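Local coordinates for Pre-mRNA-processing-splicing factor 8 (Cryptococcus neoformans var. grubii serotype A, PDB 6MX6), which carries an intein, the fragment described here, which probably excises itself from the spliceosomal host protein and joins the flanking sequences by protein splicing, at residues 23-28 with 39-44; 52-57 with 143-148; 58-63 with 167-172; 116-121 with 137-142. One frame throughout, in Å; residues are numbered along the deposited sequence.

In the fold
The four contacts sample a Hint-type (hedgehog/intein) fold in which half the modelled residues are in strands. Interactions 2 and 4 share strand 139-147, pairing its later half with strand 52-56 and its earlier half with strand 117-120 in one antiparallel sheet; their centres lie about 14 Å apart, and H57 N lies 2.9 Å from H141 O, probably a hydrogen bond. Interaction 3 touches both: D62 OD2 takes a salt bridge from K55 NZ at 2.8 Å, and V172 N lies 2.9 Å from F120 O, probably another hydrogen bond. Interaction 1 belongs to the other sheet, across the chain's centre from interactions 2 and 4, with its own centre about 26 Å from each of theirs.

Interaction 1: residues 23-28 with 39-44; sequences EDVQEG and RTASKI
E27 reaches across to strand 39-44 with its carboxylate, an example of a loop side chain serving backbone donors of a neighbouring strand. With CG anti to the backbone N (chi1 176°) and the chain folded at chi2, OE1 accepts from K43 N at 3.0 Å, on the syn side but 27° out of the carboxylate plane. A water donates to the same OE1 and accepts from I44 N, so one oxygen serves two successive amides, K43 directly and I44 through the water. The other oxygen, OE2, rests against S42 CB at 3.3 Å.

Close by, I44 sends CD1 back over the loop backbone, 3.7 Å from V25 O, while its CG1 lies 3.8 Å from E27 N. Q26 crosses I44 at about a right angle; folded at chi2, it returns OE1 to accept from E27 N at 3.1 Å, from above the amide plane. V25 puts CG1 anti to its backbone N (chi1 172°), against A41 CB at 3.8 Å. Beyond the side chains, G28 N donates to A41 O at 2.8 Å, and T40 CG2 touches G28 CA.

The loop joins strands 19-21 and 30-32, and strand 38-49 runs between 30-32 and 152-159 in a four-stranded antiparallel sheet of the Hint fold. V25 also packs on F157 and S42 on V158, both of strand 152-159, while T40 OG1 bonds to Q30 at the start of strand 30-32.

Interaction 2: residues 52-57 with 143-148; sequences YRIKTH and NSIELE
R53 and E148 form the salt bridge of this antiparallel strand pair. The guanidinium approaches side-on, NE at 2.9 Å and NH2 at 2.8 Å both donating to OE2 of E148, which lies at the guanidinium edge. The two flat groups are turned 47° apart, and both nitrogens come from the same face of the carboxylate. An extended start (chi1 178°) followed by a bend at chi3 brings the R53 head there, and NH1 has a second acid partner in D62.

Backbone bonds run in pairs between R53 and E146 and between K55 and S144. At the far end the register slips: N143 and S144 both face K55, a classic beta bulge, and K55 O accepts from N143 N at 2.7 Å as well as from S144 N. A water bridges R53 O and S144 OG.

Apolar contacts lie on the face carrying Y52, I54, I145 and L147. L147 CD1 sits over one face of the Y52 ring, 3.9 Å from its centroid, a CH-pi contact. I54 and I145 lie side by side, CG1 of the former 3.5 Å from CD1 of the latter. By the bulge, N143 CB makes another CH-pi contact over the H57 ring, 3.9 Å from its centroid.

Strand 52-56 lies between 63-65 and 139-147 in the six-stranded sheet, and helix 103-108 covers the Y52 and I145 face through V103, F106 and V107.

Interaction 3: residues 58-63 with 167-172; sequences EGLEDL and RYDYLV
R167 grips the carbonyl oxygen of E61 end-on, NH1 at 2.9 Å and NH2 at 3.0 Å from E61 O. The two bonds differ: NH2 is tilted only modestly from the carbonyl plane, whereas NH1 stands 55° above it. E61 CB lies over one face of the guanidinium, and L60 CB approaches its edge. Farther along, the E61 side chain crosses that of Y168 at about a right angle, carboxylate and ring planes 51° apart, with E61 CD 3.1 Å from Y168 OH, and L60 CD1 presses on D169 OD2 at 3.4 Å.

Residues 167-170 form a type I beta turn, and it is this turn between strands 164-166 and 172-174 of the Hint fold that meets the loop leading into strand 63-65.

D169 fixes the arginine from within the turn. R167 NE donates to OD1 at 2.9 Å and NH2 to OD2 at 2.6 Å, a bidentate, side-on salt bridge that should hold the guanidinium in rotation while NH1 and the shared NH2 are directed at E61 O. L171 CD2 lies over the centre of the guanidinium, 3.5 Å above the plane. One water joins E61 N, Y168 OH and D169 OD2. Outside, R11 makes a cation-pi contact with Y168, and L173 packs against both R167 and L63.

Interaction 4: residues 116-121 with 137-142; sequences KYKLFR and ATLLHI
L119 and L140 form the antiparallel hydrogen-bonded pair of these two strands, L140 N donating to L119 O at 2.8 Å while the return bond from L119 N is weak, and the strand axes run 128° apart, far from strictly antiparallel. This is a strongly splayed pair inside the six-stranded antiparallel sheet of the Hint fold, with strand 117-120 lying between 70-76 and 139-147. Where the strands diverge, a water replaces the direct link, donating to Y117 O and accepting from I142 N.

On the face of K118, F120 and L139, the lysine chain slants across L139, its CD 3.6 Å from L139 CD1, then runs alongside H141 to bring CE within 3.8 Å of H141 NE2. The lysine ammonium is paired with E76, and H141 ND1 with E58. L139 divides its branches: CD1 takes the lysine, while CD2 meets F120 CB at 4.0 Å. Placing CG between backbone N and carbonyl carbon (chi1 64°) leads the F120 ring away from strand 139-142, where it meets Y74 edge-to-face.

On the reverse face L119 packs CB to CB with L140. Its CD1 also reaches I142 CG1, the two side chains crossing at a slant. The R121 chain crosses L140 at about a right angle, CG against CD1, before NE reaches D169 O. At the end of the pair R121 N donates to T138 O, and T138 OG1 answers by donating to R121 O at 2.6 Å from above the carbonyl plane.

Interaction 1: residues 23-28 with 39-44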
# COMPACT_ATOMS: atom_id res chain seq x y z
N GLU A 23 4.60 -5.98 -10.87
CA GLU A 23 5.84 -6.28 -11.57
C GLU A 23 5.75 -6.03 -13.07
O GLU A 23 6.79 -6.06 -13.74
CB GLU A 23 6.26 -7.73 -11.31
CG GLU A 23 5.37 -8.79 -11.95
CD GLU A 23 4.30 -9.29 -10.98
OE1 GLU A 23 3.94 -8.54 -10.06
OE2 GLU A 23 3.84 -10.44 -11.15
N ASP A 24 4.56 -5.79 -13.60
CA ASP A 24 4.39 -5.43 -15.01
C ASP A 24 4.37 -3.93 -15.23
O ASP A 24 4.28 -3.48 -16.38
CB ASP A 24 3.11 -6.06 -15.57
CG ASP A 24 3.14 -7.58 -15.53
OD1 ASP A 24 4.25 -8.15 -15.55
OD2 ASP A 24 2.05 -8.20 -15.47
N VAL A 25 4.43 -3.14 -14.16
CA VAL A 25 4.49 -1.68 -14.28
C VAL A 25 5.84 -1.28 -14.85
O VAL A 25 6.89 -1.68 -14.31
CB VAL A 25 4.25 -1.02 -12.92
CG1 VAL A 25 4.49 0.48 -13.00
CG2 VAL A 25 2.83 -1.33 -12.43
N GLN A 26 5.84 -0.50 -15.92
CA GLN A 26 7.07 -0.08 -16.56
C GLN A 26 7.20 1.44 -16.52
O GLN A 26 6.24 2.16 -16.22
CB GLN A 26 7.15 -0.59 -18.00
CG GLN A 26 8.06 -1.80 -18.15
CD GLN A 26 9.38 -1.64 -17.39
OE1 GLN A 26 10.06 -0.61 -17.49
NE2 GLN A 26 9.75 -2.67 -16.63
N GLU A 27 8.40 1.92 -16.85
CA GLU A 27 8.71 3.35 -16.75
C GLU A 27 7.72 4.18 -17.57
O GLU A 27 7.40 3.84 -18.71
CB GLU A 27 10.14 3.61 -17.22
CG GLU A 27 10.53 5.08 -17.25
CD GLU A 27 11.11 5.58 -15.94
OE1 GLU A 27 11.52 4.75 -15.10
OE2 GLU A 27 11.17 6.81 -15.74
N GLY A 28 7.24 5.27 -16.97
CA GLY A 28 6.25 6.13 -17.59
C GLY A 28 4.81 5.66 -17.51
O GLY A 28 3.91 6.40 -17.92
N ARG A 39 -1.30 9.15 -12.42
CA ARG A 39 -0.03 9.12 -11.70
C ARG A 39 0.99 8.47 -12.61
O ARG A 39 0.70 7.45 -13.24
CB ARG A 39 -0.13 8.34 -10.38
CG ARG A 39 -1.09 8.91 -9.36
CD ARG A 39 -0.54 10.17 -8.72
NE ARG A 39 -1.37 10.59 -7.60
CZ ARG A 39 -2.57 11.16 -7.72
NH1 ARG A 39 -3.08 11.38 -8.93
NH2 ARG A 39 -3.26 11.51 -6.64
N THR A 40 2.18 9.04 -12.70
CA THR A 40 3.23 8.47 -13.52
C THR A 40 4.19 7.69 -12.64
O THR A 40 4.62 8.18 -11.59
CB THR A 40 3.99 9.57 -14.28
OG1 THR A 40 3.10 10.20 -15.20
CG2 THR A 40 5.14 8.96 -15.07
N ALA A 41 4.51 6.47 -13.05
CA ALA A 41 5.46 5.62 -12.35
C ALA A 41 6.84 5.73 -12.98
O ALA A 41 6.97 5.86 -14.20
CB ALA A 41 5.00 4.16 -12.36
N SER A 42 7.87 5.68 -12.14
CA SER A 42 9.24 5.69 -12.62
C SER A 42 10.13 4.93 -11.65
O SER A 42 9.70 4.53 -10.57
CB SER A 42 9.76 7.12 -12.82
OG SER A 42 9.70 7.87 -11.62
N LYS A 43 11.38 4.73 -12.06
CA LYS A 43 12.40 4.14 -11.20
C LYS A 43 12.01 2.73 -10.76
O LYS A 43 12.02 2.40 -9.57
CB LYS A 43 12.67 5.03 -9.98
CG LYS A 43 13.24 6.41 -10.27
CD LYS A 43 13.66 7.09 -8.96
CE LYS A 43 14.17 8.51 -9.19
NZ LYS A 43 13.28 9.55 -8.60
N ILE A 44 11.69 1.89 -11.74
CA ILE A 44 11.30 0.50 -11.50
C ILE A 44 12.48 -0.24 -10.88
O ILE A 44 13.57 -0.31 -11.46
CB ILE A 44 10.85 -0.17 -12.80
CG1 ILE A 44 9.96 0.75 -13.61
CG2 ILE A 44 10.20 -1.52 -12.51
CD1 ILE A 44 8.71 1.18 -12.91
O HOH W 1 12.99 2.38 -14.25

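Interaction 2: residues 52-57 with 143-148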
# COMPACT_ATOMS: atom_id res chain seq x y z
N TYR A 52 6.67 -8.32 4.91
CA TYR A 52 5.67 -8.27 5.96
C TYR A 52 4.30 -8.47 5.34
O TYR A 52 3.98 -7.86 4.32
CB TYR A 52 5.70 -6.92 6.69
CG TYR A 52 6.83 -6.87 7.68
CD1 TYR A 52 8.11 -6.53 7.28
CD2 TYR A 52 6.61 -7.21 8.99
CE1 TYR A 52 9.15 -6.51 8.19
CE2 TYR A 52 7.64 -7.19 9.91
CZ TYR A 52 8.90 -6.84 9.51
OH TYR A 52 9.91 -6.83 10.43
N ARG A 53 3.50 -9.33 5.97
CA ARG A 53 2.11 -9.57 5.57
C ARG A 53 1.19 -8.82 6.52
O ARG A 53 1.25 -9.03 7.74
CB ARG A 53 1.80 -11.07 5.58
CG ARG A 53 0.34 -11.39 5.21
CD ARG A 53 0.08 -12.89 5.12
NE ARG A 53 0.94 -13.48 4.10
CZ ARG A 53 0.62 -13.58 2.82
NH1 ARG A 53 -0.58 -13.17 2.39
NH2 ARG A 53 1.48 -14.11 1.95
N ILE A 54 0.34 -7.97 5.96
CA ILE A 54 -0.65 -7.20 6.70
C ILE A 54 -2.02 -7.78 6.38
O ILE A 54 -2.41 -7.84 5.20
CB ILE A 54 -0.60 -5.71 6.36
CG1 ILE A 54 0.80 -5.16 6.65
CG2 ILE A 54 -1.66 -4.94 7.16
CD1 ILE A 54 1.07 -3.78 6.06
N LYS A 55 -2.73 -8.22 7.42
CA LYS A 55 -4.09 -8.74 7.30
C LYS A 55 -5.05 -7.81 8.03
O LYS A 55 -4.78 -7.37 9.15
CB LYS A 55 -4.22 -10.14 7.91
CG LYS A 55 -3.39 -11.23 7.25
CD LYS A 55 -3.63 -12.55 7.96
CE LYS A 55 -3.54 -13.74 7.01
NZ LYS A 55 -4.55 -13.66 5.92
N THR A 56 -6.20 -7.57 7.39
CA THR A 56 -7.25 -6.73 7.95
C THR A 56 -8.37 -7.59 8.53
O THR A 56 -8.53 -8.76 8.18
CB THR A 56 -7.81 -5.78 6.88
OG1 THR A 56 -8.22 -6.53 5.73
CG2 THR A 56 -6.75 -4.75 6.47
N HIS A 57 -9.12 -7.00 9.45
CA HIS A 57 -10.37 -7.62 9.89
C HIS A 57 -11.31 -7.81 8.71
O HIS A 57 -11.95 -8.86 8.56
CB HIS A 57 -11.04 -6.76 10.96
CG HIS A 57 -10.37 -6.80 12.29
ND1 HIS A 57 -10.84 -7.55 13.34
CD2 HIS A 57 -9.26 -6.16 12.74
CE1 HIS A 57 -10.05 -7.38 14.39
NE2 HIS A 57 -9.09 -6.55 14.05
N ASN A 143 -5.66 -6.34 11.47
CA ASN A 143 -5.76 -7.41 12.46
C ASN A 143 -4.40 -8.00 12.80
O ASN A 143 -4.16 -8.37 13.96
CB ASN A 143 -6.68 -8.52 11.95
CG ASN A 143 -6.97 -9.57 13.01
OD1 ASN A 143 -7.33 -9.24 14.14
ND2 ASN A 143 -6.81 -10.84 12.64
N SER A 144 -3.49 -8.10 11.84
CA SER A 144 -2.17 -8.64 12.15
C SER A 144 -1.16 -8.10 11.15
O SER A 144 -1.50 -7.77 10.02
CB SER A 144 -2.16 -10.17 12.14
OG SER A 144 -2.53 -10.69 10.87
N ILE A 145 0.09 -8.02 11.60
CA ILE A 145 1.19 -7.66 10.71
C ILE A 145 2.37 -8.51 11.14
O ILE A 145 2.76 -8.49 12.31
CB ILE A 145 1.52 -6.15 10.73
CG1 ILE A 145 2.67 -5.84 9.77
CG2 ILE A 145 1.81 -5.66 12.15
CD1 ILE A 145 2.80 -4.36 9.41
N GLU A 146 2.88 -9.33 10.23
CA GLU A 146 3.88 -10.32 10.63
C GLU A 146 4.95 -10.44 9.57
O GLU A 146 4.66 -10.38 8.38
CB GLU A 146 3.25 -11.70 10.86
CG GLU A 146 2.22 -11.79 11.99
CD GLU A 146 2.85 -11.62 13.37
OE1 GLU A 146 4.09 -11.69 13.49
OE2 GLU A 146 2.09 -11.42 14.35
N LEU A 147 6.19 -10.66 10.01
CA LEU A 147 7.27 -10.93 9.08
C LEU A 147 7.13 -12.35 8.53
O LEU A 147 6.91 -13.30 9.29
CB LEU A 147 8.62 -10.77 9.77
CG LEU A 147 9.88 -11.07 8.94
CD1 LEU A 147 10.13 -9.97 7.92
CD2 LEU A 147 11.08 -11.23 9.86
N GLU A 148 7.24 -12.49 7.21
CA GLU A 148 7.14 -13.81 6.60
C GLU A 148 8.45 -14.57 6.76
O GLU A 148 9.53 -14.00 6.85
CB GLU A 148 6.79 -13.68 5.13
CG GLU A 148 5.42 -13.13 4.91
CD GLU A 148 4.85 -13.59 3.62
OE1 GLU A 148 5.56 -13.44 2.60
OE2 GLU A 148 3.72 -14.13 3.61
O HOH W 2 -0.18 -10.85 9.27

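Interaction 3: residues 58-63 with 167-172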
# COMPACT_ATOMS: atom_id res chain seq x y z
N GLU A 58 -11.43 -6.78 7.88
CA GLU A 58 -12.31 -6.81 6.73
C GLU A 58 -11.82 -7.82 5.69
O GLU A 58 -10.62 -8.09 5.58
CB GLU A 58 -12.42 -5.42 6.11
CG GLU A 58 -13.12 -4.36 6.98
CD GLU A 58 -12.24 -3.80 8.10
OE1 GLU A 58 -12.73 -2.94 8.87
OE2 GLU A 58 -11.06 -4.21 8.21
N GLY A 59 -12.75 -8.37 4.92
CA GLY A 59 -12.42 -9.39 3.95
C GLY A 59 -11.81 -8.85 2.68
O GLY A 59 -12.40 -8.95 1.60
N LEU A 60 -10.62 -8.26 2.79
CA LEU A 60 -9.87 -7.76 1.66
C LEU A 60 -8.56 -8.53 1.57
O LEU A 60 -8.08 -9.08 2.56
CB LEU A 60 -9.57 -6.25 1.79
CG LEU A 60 -10.67 -5.22 1.51
CD1 LEU A 60 -11.43 -5.53 0.24
CD2 LEU A 60 -11.62 -5.10 2.69
N GLU A 61 -7.97 -8.54 0.37
CA GLU A 61 -6.71 -9.25 0.16
C GLU A 61 -5.61 -8.71 1.06
O GLU A 61 -5.51 -7.50 1.29
CB GLU A 61 -6.27 -9.13 -1.30
CG GLU A 61 -7.01 -10.08 -2.24
CD GLU A 61 -6.40 -10.13 -3.63
OE1 GLU A 61 -5.39 -9.43 -3.87
OE2 GLU A 61 -6.94 -10.86 -4.49
N ASP A 62 -4.78 -9.61 1.59
CA ASP A 62 -3.63 -9.18 2.39
C ASP A 62 -2.74 -8.25 1.58
O ASP A 62 -2.57 -8.41 0.37
CB ASP A 62 -2.78 -10.38 2.83
CG ASP A 62 -3.55 -11.40 3.65
OD1 ASP A 62 -4.68 -11.12 4.09
OD2 ASP A 62 -2.99 -12.51 3.85
N LEU A 63 -2.12 -7.29 2.27
CA LEU A 63 -1.09 -6.44 1.66
C LEU A 63 0.27 -6.97 2.09
O LEU A 63 0.54 -7.08 3.29
CB LEU A 63 -1.26 -4.99 2.09
CG LEU A 63 -0.23 -4.01 1.54
CD1 LEU A 63 -0.35 -3.94 0.01
CD2 LEU A 63 -0.39 -2.64 2.18
N ARG A 167 -4.64 0.16 -5.32
CA ARG A 167 -4.80 -1.27 -5.53
C ARG A 167 -6.12 -1.53 -6.26
O ARG A 167 -7.00 -0.67 -6.33
CB ARG A 167 -4.78 -2.02 -4.19
CG ARG A 167 -4.34 -3.49 -4.27
CD ARG A 167 -4.06 -4.08 -2.89
NE ARG A 167 -5.29 -4.34 -2.13
CZ ARG A 167 -5.34 -5.06 -1.02
NH1 ARG A 167 -4.22 -5.58 -0.52
NH2 ARG A 167 -6.49 -5.25 -0.39
N TYR A 168 -6.25 -2.74 -6.82
CA TYR A 168 -7.41 -3.07 -7.64
C TYR A 168 -8.73 -2.92 -6.87
O TYR A 168 -9.78 -2.65 -7.47
CB TYR A 168 -7.27 -4.48 -8.19
CG TYR A 168 -7.68 -5.53 -7.18
CD1 TYR A 168 -6.83 -5.87 -6.13
CD2 TYR A 168 -8.92 -6.14 -7.25
CE1 TYR A 168 -7.21 -6.81 -5.19
CE2 TYR A 168 -9.31 -7.08 -6.31
CZ TYR A 168 -8.46 -7.41 -5.29
OH TYR A 168 -8.86 -8.35 -4.36
N ASP A 169 -8.71 -3.09 -5.54
CA ASP A 169 -9.88 -2.91 -4.69
C ASP A 169 -9.93 -1.53 -4.06
O ASP A 169 -10.60 -1.34 -3.05
CB ASP A 169 -9.92 -3.99 -3.60
CG ASP A 169 -8.73 -3.91 -2.65
OD1 ASP A 169 -7.79 -3.13 -2.91
OD2 ASP A 169 -8.73 -4.64 -1.63
N TYR A 170 -9.20 -0.56 -4.63
CA TYR A 170 -9.21 0.85 -4.25
C TYR A 170 -8.53 1.12 -2.91
O TYR A 170 -8.60 2.24 -2.42
CB TYR A 170 -10.64 1.42 -4.25
CG TYR A 170 -11.29 1.28 -5.60
CD1 TYR A 170 -10.93 2.11 -6.65
CD2 TYR A 170 -12.25 0.30 -5.84
CE1 TYR A 170 -11.52 1.98 -7.91
CE2 TYR A 170 -12.84 0.17 -7.08
CZ TYR A 170 -12.47 1.01 -8.11
OH TYR A 170 -13.06 0.87 -9.35
N LEU A 171 -7.84 0.13 -2.32
CA LEU A 171 -6.94 0.42 -1.21
C LEU A 171 -5.90 1.45 -1.67
O LEU A 171 -5.33 1.31 -2.75
CB LEU A 171 -6.25 -0.86 -0.74
CG LEU A 171 -5.24 -0.72 0.40
CD1 LEU A 171 -5.92 -0.30 1.67
CD2 LEU A 171 -4.48 -2.03 0.59
N VAL A 172 -5.68 2.47 -0.85
CA VAL A 172 -4.76 3.55 -1.20
C VAL A 172 -3.36 3.17 -0.75
O VAL A 172 -3.13 2.90 0.44
CB VAL A 172 -5.21 4.89 -0.58
CG1 VAL A 172 -4.15 5.96 -0.85
CG2 VAL A 172 -6.57 5.31 -1.16
O HOH W 3 -9.36 -7.34 -1.78
O HOH W 4 -2.17 -7.01 -2.24

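Interaction 4: residues 116-121 with 137-142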
# COMPACT_ATOMS: atom_id res chain seq x y z
N LYS A 116 -4.85 2.75 16.64
CA LYS A 116 -5.30 4.08 16.25
C LYS A 116 -5.17 4.34 14.76
O LYS A 116 -5.78 5.29 14.25
CB LYS A 116 -4.51 5.15 17.00
CG LYS A 116 -4.64 5.09 18.52
CD LYS A 116 -3.65 6.05 19.18
CE LYS A 116 -3.81 6.05 20.70
NZ LYS A 116 -2.90 7.04 21.34
N TYR A 117 -4.39 3.53 14.05
CA TYR A 117 -4.10 3.75 12.64
C TYR A 117 -4.96 2.82 11.79
O TYR A 117 -5.14 1.65 12.13
CB TYR A 117 -2.63 3.48 12.33
CG TYR A 117 -1.64 4.41 13.01
CD1 TYR A 117 -1.32 4.25 14.35
CD2 TYR A 117 -1.01 5.42 12.30
CE1 TYR A 117 -0.41 5.08 14.97
CE2 TYR A 117 -0.10 6.25 12.90
CZ TYR A 117 0.20 6.08 14.23
OH TYR A 117 1.11 6.92 14.83
N LYS A 118 -5.45 3.34 10.68
CA LYS A 118 -6.28 2.57 9.77
C LYS A 118 -5.79 2.74 8.34
O LYS A 118 -5.42 3.84 7.94
CB LYS A 118 -7.75 2.98 9.90
CG LYS A 118 -8.34 2.62 11.25
CD LYS A 118 -9.26 3.70 11.77
CE LYS A 118 -9.91 3.28 13.09
NZ LYS A 118 -8.88 3.01 14.13
N LEU A 119 -5.78 1.64 7.59
CA LEU A 119 -5.69 1.74 6.14
C LEU A 119 -7.01 2.27 5.59
O LEU A 119 -8.01 2.36 6.30
CB LEU A 119 -5.35 0.37 5.54
CG LEU A 119 -4.01 -0.22 5.97
CD1 LEU A 119 -3.90 -1.69 5.52
CD2 LEU A 119 -2.87 0.60 5.37
N PHE A 120 -7.01 2.65 4.31
CA PHE A 120 -8.25 3.19 3.77
C PHE A 120 -8.31 3.01 2.26
O PHE A 120 -7.30 2.83 1.58
CB PHE A 120 -8.43 4.67 4.13
CG PHE A 120 -7.40 5.58 3.56
CD1 PHE A 120 -6.16 5.72 4.17
CD2 PHE A 120 -7.66 6.32 2.42
CE1 PHE A 120 -5.21 6.58 3.65
CE2 PHE A 120 -6.71 7.18 1.89
CZ PHE A 120 -5.48 7.31 2.51
N ARG A 121 -9.54 3.07 1.75
CA ARG A 121 -9.84 3.03 0.34
C ARG A 121 -10.37 4.39 -0.09
O ARG A 121 -10.87 5.17 0.73
CB ARG A 121 -10.87 1.94 0.02
CG ARG A 121 -10.62 0.61 0.73
CD ARG A 121 -11.88 -0.24 0.76
NE ARG A 121 -12.18 -0.80 -0.56
CZ ARG A 121 -13.18 -1.63 -0.82
NH1 ARG A 121 -14.00 -2.01 0.15
NH2 ARG A 121 -13.37 -2.08 -2.06
N ALA A 137 -18.13 2.03 5.06
CA ALA A 137 -16.93 1.99 5.88
C ALA A 137 -15.68 1.89 5.01
O ALA A 137 -15.31 0.80 4.56
CB ALA A 137 -17.00 0.83 6.87
N THR A 138 -15.03 3.03 4.78
CA THR A 138 -13.84 3.09 3.94
C THR A 138 -12.54 2.95 4.72
O THR A 138 -11.47 2.91 4.10
CB THR A 138 -13.83 4.40 3.14
OG1 THR A 138 -12.93 4.28 2.03
CG2 THR A 138 -13.40 5.57 4.01
N LEU A 139 -12.60 2.89 6.04
CA LEU A 139 -11.42 2.62 6.86
C LEU A 139 -11.31 1.12 7.10
O LEU A 139 -12.31 0.43 7.28
CB LEU A 139 -11.48 3.36 8.20
CG LEU A 139 -11.45 4.88 8.21
CD1 LEU A 139 -11.63 5.38 9.63
CD2 LEU A 139 -10.17 5.42 7.61
N LEU A 140 -10.08 0.63 7.08
CA LEU A 140 -9.78 -0.78 7.28
C LEU A 140 -8.95 -0.93 8.54
O LEU A 140 -7.99 -0.20 8.75
CB LEU A 140 -9.04 -1.36 6.07
CG LEU A 140 -9.70 -1.08 4.73
CD1 LEU A 140 -8.78 -1.53 3.61
CD2 LEU A 140 -11.04 -1.78 4.65
N HIS A 141 -9.32 -1.90 9.37
CA HIS A 141 -8.69 -2.14 10.65
C HIS A 141 -7.69 -3.27 10.48
O HIS A 141 -8.06 -4.36 10.01
CB HIS A 141 -9.73 -2.47 11.71
CG HIS A 141 -10.80 -1.43 11.83
ND1 HIS A 141 -11.89 -1.38 10.99
CD2 HIS A 141 -10.94 -0.39 12.69
CE1 HIS A 141 -12.66 -0.35 11.32
NE2 HIS A 141 -12.10 0.26 12.35
N ILE A 142 -6.45 -3.03 10.84
CA ILE A 142 -5.42 -4.05 10.72
C ILE A 142 -5.59 -5.07 11.84
O ILE A 142 -5.66 -4.71 13.02
CB ILE A 142 -4.02 -3.42 10.74
CG1 ILE A 142 -3.84 -2.56 9.48
CG2 ILE A 142 -2.95 -4.49 10.82
CD1 ILE A 142 -2.49 -1.90 9.40
O HOH W 5 -5.83 -0.76 12.33